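Local coordinates for protein PHB depolymerase (Penicillium funiculosum, PDB 2D81) that hydrolyses the ester bonds of polyhydroxybutyrate with a circularly permuted alpha/beta hydrolase fold, degrading the biopolyester, at residues H135-N147 with S239-A251. Sequence-based numbering, arbitrary orientation.
Sequences HTFPTDFNGAGDN and SRFIQNTGYNKWA
The side-chain amide nitrogen of N244 is gripped twice by the type II beta turn G143-D146: ND2 donates to A144 O at 2.8 Å and to D146 OD2, also at 2.8 Å. The donor is out of both acceptor planes, on the syn side of OD2 but tilted from the carboxylate (N-H...O 152°), and above the carbonyl plane at A144 O. In this alpha/beta hydrolase fold, strand 137-139, which begins two residues after H135 of the ligand pocket, leads to this turn, and the two bonds tie it to helix 240-244. Water 1 adds a link across the contact, lying 2.9 Å from T139 OG1, a hydroxyl also bonded to S158 O, and 2.8 Å from N244 O. Further along, K249 lies over one face of F141, with CE 3.9 Å from the ring centroid and NZ, in a cation-pi contact, 4.9 Å from it; T139 OG1 and water 1 are on the opposite face. F137, its CG anti to the backbone N (chi1 -164°), reaches into an aromatic cluster with F241 and Y247. The F241 ring turns its edge to the F137 face in an offset edge-to-face pair, planes at 81°. Y247 OH, which bonds S16 OG, meets the F137 rim at CE1, 3.4 Å away. An alanine in place of F137 would probably open a gap between T245 CG2, the F241 edge and Y247, leaving the methyl just the F241 face. That methyl, CG2, stands 4.0 Å from the F137 centroid, over the ring face.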
loop_
_atom_site.group_PDB
_atom_site.type_symbol
_atom_site.label_atom_id
_atom_site.label_comp_id
_atom_site.label_asym_id
_atom_site.label_seq_id
_atom_site.Cartn_x
_atom_site.Cartn_y
_atom_site.Cartn_z
ATOM N N HIS A 135 -3.803 6.495 -14.617
ATOM C CA HIS A 135 -3.596 5.426 -13.654
ATOM C C HIS A 135 -2.190 4.838 -13.788
ATOM O O HIS A 135 -1.934 3.993 -14.646
ATOM C CB HIS A 135 -4.630 4.325 -13.862
ATOM C CG HIS A 135 -4.748 3.397 -12.697
ATOM N ND1 HIS A 135 -5.301 3.782 -11.494
ATOM C CD2 HIS A 135 -4.350 2.114 -12.535
ATOM C CE1 HIS A 135 -5.237 2.775 -10.641
ATOM N NE2 HIS A 135 -4.664 1.751 -11.249
ATOM N N THR A 136 -1.286 5.292 -12.928
ATOM C CA THR A 136 0.108 4.878 -12.974
ATOM C C THR A 136 0.757 5.377 -11.686
ATOM O O THR A 136 0.228 6.288 -11.044
ATOM C CB THR A 136 0.818 5.508 -14.197
ATOM O OG1 THR A 136 2.094 4.884 -14.390
ATOM C CG2 THR A 136 1.020 7.005 -13.985
ATOM N N PHE A 137 1.881 4.785 -11.292
ATOM C CA PHE A 137 2.593 5.282 -10.118
ATOM C C PHE A 137 3.397 6.520 -10.504
ATOM O O PHE A 137 4.226 6.466 -11.407
ATOM C CB PHE A 137 3.544 4.226 -9.552
ATOM C CG PHE A 137 4.001 4.533 -8.157
ATOM C CD1 PHE A 137 3.359 3.967 -7.061
ATOM C CD2 PHE A 137 5.027 5.444 -7.935
ATOM C CE1 PHE A 137 3.728 4.307 -5.766
ATOM C CE2 PHE A 137 5.405 5.793 -6.637
ATOM C CZ PHE A 137 4.749 5.220 -5.550
ATOM N N PRO A 138 3.171 7.648 -9.812
ATOM C CA PRO A 138 3.886 8.895 -10.107
ATOM C C PRO A 138 5.296 9.004 -9.523
ATOM O O PRO A 138 5.477 8.967 -8.307
ATOM C CB PRO A 138 2.955 9.956 -9.538
ATOM C CG PRO A 138 2.440 9.280 -8.296
ATOM C CD PRO A 138 2.141 7.863 -8.774
ATOM N N THR A 139 6.288 9.157 -10.399
ATOM C CA THR A 139 7.644 9.484 -9.958
ATOM C C THR A 139 8.122 10.730 -10.699
ATOM O O THR A 139 7.392 11.290 -11.514
ATOM C CB THR A 139 8.626 8.337 -10.249
ATOM O OG1 THR A 139 9.025 8.377 -11.624
ATOM C CG2 THR A 139 7.966 6.994 -9.969
ATOM N N ASP A 140 9.347 11.164 -10.418
ATOM C CA ASP A 140 9.903 12.306 -11.133
ATOM C C ASP A 140 11.198 11.944 -11.848
ATOM O O ASP A 140 12.041 12.801 -12.102
ATOM C CB ASP A 140 10.133 13.474 -10.167
ATOM C CG ASP A 140 11.235 13.199 -9.161
ATOM O OD1 ASP A 140 11.481 12.015 -8.836
ATOM O OD2 ASP A 140 11.847 14.179 -8.683
ATOM N N PHE A 141 11.349 10.667 -12.177
ATOM C CA PHE A 141 12.502 10.222 -12.946
ATOM C C PHE A 141 12.132 9.145 -13.960
ATOM O O PHE A 141 11.060 8.541 -13.885
ATOM C CB PHE A 141 13.607 9.728 -12.003
ATOM C CG PHE A 141 13.212 8.551 -11.151
ATOM C CD1 PHE A 141 13.571 7.259 -11.520
ATOM C CD2 PHE A 141 12.491 8.736 -9.974
ATOM C CE1 PHE A 141 13.223 6.163 -10.727
ATOM C CE2 PHE A 141 12.137 7.648 -9.176
ATOM C CZ PHE A 141 12.504 6.359 -9.554
ATOM N N ASN A 142 13.025 8.927 -14.920
ATOM C CA ASN A 142 12.768 8.015 -16.026
ATOM C C ASN A 142 13.229 6.602 -15.687
ATOM O O ASN A 142 14.250 6.127 -16.192
ATOM C CB ASN A 142 13.484 8.523 -17.282
ATOM C CG ASN A 142 12.894 9.819 -17.801
ATOM O OD1 ASN A 142 13.590 10.631 -18.416
ATOM N ND2 ASN A 142 11.602 10.015 -17.569
ATOM N N GLY A 143 12.471 5.936 -14.822
ATOM C CA GLY A 143 12.788 4.567 -14.465
ATOM C C GLY A 143 12.779 3.646 -15.670
ATOM O O GLY A 143 11.997 3.836 -16.601
ATOM N N ALA A 144 13.652 2.645 -15.654
ATOM C CA ALA A 144 13.796 1.737 -16.788
ATOM C C ALA A 144 12.460 1.121 -17.193
ATOM O O ALA A 144 11.812 0.451 -16.397
ATOM C CB ALA A 144 14.794 0.634 -16.445
ATOM N N GLY A 145 12.052 1.354 -18.437
ATOM C CA GLY A 145 10.856 0.713 -18.954
ATOM C C GLY A 145 9.546 1.376 -18.559
ATOM O O GLY A 145 8.469 0.846 -18.850
ATOM N N ASP A 146 9.628 2.530 -17.902
ATOM C CA ASP A 146 8.434 3.271 -17.495
ATOM C C ASP A 146 7.523 3.544 -18.687
ATOM O O ASP A 146 7.998 3.804 -19.792
ATOM C CB ASP A 146 8.813 4.615 -16.861
ATOM C CG ASP A 146 9.168 4.503 -15.385
ATOM O OD1 ASP A 146 9.262 5.561 -14.727
ATOM O OD2 ASP A 146 9.353 3.375 -14.880
ATOM N N ASN A 147 6.215 3.499 -18.456
ATOM C CA ASN A 147 5.253 3.979 -19.440
ATOM C C ASN A 147 5.063 5.481 -19.276
ATOM O O ASN A 147 5.384 6.049 -18.230
ATOM C CB ASN A 147 3.906 3.278 -19.263
ATOM C CG ASN A 147 3.388 3.371 -17.843
ATOM O OD1 ASN A 147 3.954 2.771 -16.930
ATOM N ND2 ASN A 147 2.313 4.133 -17.646
ATOM N N SER A 239 11.702 -6.699 -10.868
ATOM C CA SER A 239 12.013 -5.781 -9.778
ATOM C C SER A 239 11.652 -4.329 -10.090
ATOM O O SER A 239 12.083 -3.417 -9.389
ATOM C CB SER A 239 13.501 -5.866 -9.426
ATOM O OG SER A 239 14.306 -5.409 -10.500
ATOM N N ARG A 240 10.854 -4.105 -11.126
ATOM C CA ARG A 240 10.579 -2.738 -11.547
ATOM C C ARG A 240 9.806 -1.889 -10.540
ATOM O O ARG A 240 10.039 -0.685 -10.448
ATOM C CB ARG A 240 9.865 -2.723 -12.901
ATOM C CG ARG A 240 10.777 -3.095 -14.062
ATOM C CD ARG A 240 10.179 -2.681 -15.398
ATOM N NE ARG A 240 11.004 -3.103 -16.527
ATOM C CZ ARG A 240 12.259 -2.712 -16.731
ATOM N NH1 ARG A 240 12.847 -1.881 -15.880
ATOM N NH2 ARG A 240 12.927 -3.150 -17.789
ATOM N N PHE A 241 8.897 -2.484 -9.775
ATOM C CA PHE A 241 8.200 -1.686 -8.772
ATOM C C PHE A 241 9.173 -1.341 -7.651
ATOM O O PHE A 241 9.205 -0.211 -7.163
ATOM C CB PHE A 241 6.995 -2.430 -8.185
ATOM C CG PHE A 241 6.096 -1.554 -7.345
ATOM C CD1 PHE A 241 5.047 -0.847 -7.926
ATOM C CD2 PHE A 241 6.323 -1.413 -5.980
ATOM C CE1 PHE A 241 4.235 -0.008 -7.153
ATOM C CE2 PHE A 241 5.518 -0.579 -5.202
ATOM C CZ PHE A 241 4.475 0.123 -5.790
ATOM N N ILE A 242 9.971 -2.321 -7.248
ATOM C CA ILE A 242 10.931 -2.122 -6.172
ATOM C C ILE A 242 11.920 -1.008 -6.506
ATOM O O ILE A 242 12.305 -0.230 -5.631
ATOM C CB ILE A 242 11.700 -3.432 -5.886
ATOM C CG1 ILE A 242 10.725 -4.477 -5.334
ATOM C CG2 ILE A 242 12.842 -3.177 -4.901
ATOM C CD1 ILE A 242 11.262 -5.890 -5.342
ATOM N N GLN A 243 12.319 -0.924 -7.770
ATOM C CA GLN A 243 13.383 -0.006 -8.169
ATOM C C GLN A 243 12.895 1.309 -8.771
ATOM O O GLN A 243 13.516 2.353 -8.569
ATOM C CB GLN A 243 14.320 -0.687 -9.167
ATOM C CG GLN A 243 15.054 -1.891 -8.607
ATOM C CD GLN A 243 16.008 -2.497 -9.615
ATOM O OE1 GLN A 243 15.608 -2.873 -10.717
ATOM N NE2 GLN A 243 17.279 -2.596 -9.241
ATOM N N ASN A 244 11.792 1.258 -9.512
ATOM C CA ASN A 244 11.357 2.403 -10.312
ATOM C C ASN A 244 10.429 3.378 -9.581
ATOM O O ASN A 244 10.146 4.459 -10.096
ATOM C CB ASN A 244 10.658 1.917 -11.586
ATOM C CG ASN A 244 11.626 1.390 -12.631
ATOM O OD1 ASN A 244 12.687 0.859 -12.307
ATOM N ND2 ASN A 244 11.249 1.518 -13.897
ATOM N N THR A 245 9.953 3.004 -8.395
ATOM C CA THR A 245 8.979 3.830 -7.687
ATOM C C THR A 245 9.627 4.949 -6.883
ATOM O O THR A 245 9.004 5.979 -6.633
ATOM C CB THR A 245 8.110 2.992 -6.734
ATOM O OG1 THR A 245 8.952 2.178 -5.909
ATOM C CG2 THR A 245 7.150 2.110 -7.526
ATOM N N GLY A 246 10.871 4.740 -6.464
ATOM C CA GLY A 246 11.591 5.805 -5.788
ATOM C C GLY A 246 11.528 5.812 -4.269
ATOM O O GLY A 246 12.071 6.720 -3.641
ATOM N N TYR A 247 10.879 4.819 -3.666
ATOM C CA TYR A 247 10.850 4.731 -2.205
ATOM C C TYR A 247 12.260 4.599 -1.644
ATOM O O TYR A 247 12.602 5.228 -0.639
ATOM C CB TYR A 247 10.042 3.523 -1.725
ATOM C CG TYR A 247 8.552 3.598 -1.953
ATOM C CD1 TYR A 247 7.977 3.077 -3.106
ATOM C CD2 TYR A 247 7.709 4.156 -0.989
ATOM C CE1 TYR A 247 6.599 3.099 -3.298
ATOM C CE2 TYR A 247 6.330 4.188 -1.171
ATOM C CZ TYR A 247 5.783 3.654 -2.327
ATOM O OH TYR A 247 4.422 3.663 -2.508
ATOM N N ASN A 248 13.068 3.764 -2.289
ATOM C CA ASN A 248 14.363 3.402 -1.733
ATOM C C ASN A 248 15.302 4.597 -1.666
ATOM O O ASN A 248 16.143 4.675 -0.773
ATOM C CB ASN A 248 15.009 2.280 -2.552
ATOM C CG ASN A 248 14.169 1.022 -2.572
ATOM O OD1 ASN A 248 13.327 0.815 -1.699
ATOM N ND2 ASN A 248 14.403 0.168 -3.562
ATOM N N LYS A 249 15.153 5.527 -2.608
ATOM C CA LYS A 249 15.973 6.736 -2.624
ATOM C C LYS A 249 15.817 7.520 -1.326
ATOM O O LYS A 249 16.790 8.056 -0.791
ATOM C CB LYS A 249 15.580 7.630 -3.804
ATOM C CG LYS A 249 15.779 6.984 -5.164
ATOM C CD LYS A 249 15.396 7.935 -6.285
ATOM C CE LYS A 249 15.642 7.305 -7.643
ATOM N NZ LYS A 249 17.078 6.963 -7.840
ATOM N N TRP A 250 14.586 7.588 -0.826
ATOM C CA TRP A 250 14.306 8.283 0.423
ATOM C C TRP A 250 14.669 7.446 1.646
ATOM O O TRP A 250 15.216 7.962 2.623
ATOM C CB TRP A 250 12.827 8.686 0.482
ATOM C CG TRP A 250 12.492 9.802 -0.455
ATOM C CD1 TRP A 250 12.009 9.697 -1.730
ATOM C CD2 TRP A 250 12.681 11.200 -0.212
ATOM N NE1 TRP A 250 11.889 10.946 -2.297
ATOM C CE2 TRP A 250 12.296 11.886 -1.386
ATOM C CE3 TRP A 250 13.144 11.942 0.886
ATOM C CZ2 TRP A 250 12.358 13.280 -1.494
ATOM C CZ3 TRP A 250 13.206 13.329 0.777
ATOM C CH2 TRP A 250 12.815 13.981 -0.405
ATOM N N ALA A 251 14.362 6.155 1.593
ATOM C CA ALA A 251 14.681 5.257 2.697
ATOM C C ALA A 251 16.178 5.288 2.989
ATOM O O ALA A 251 16.597 5.242 4.151
ATOM C CB ALA A 251 14.248 3.836 2.354
HETATM O O HOH W 1 10.344 5.916 -12.430
HETATM O O HOH W 2 15.600 2.353 -13.457
#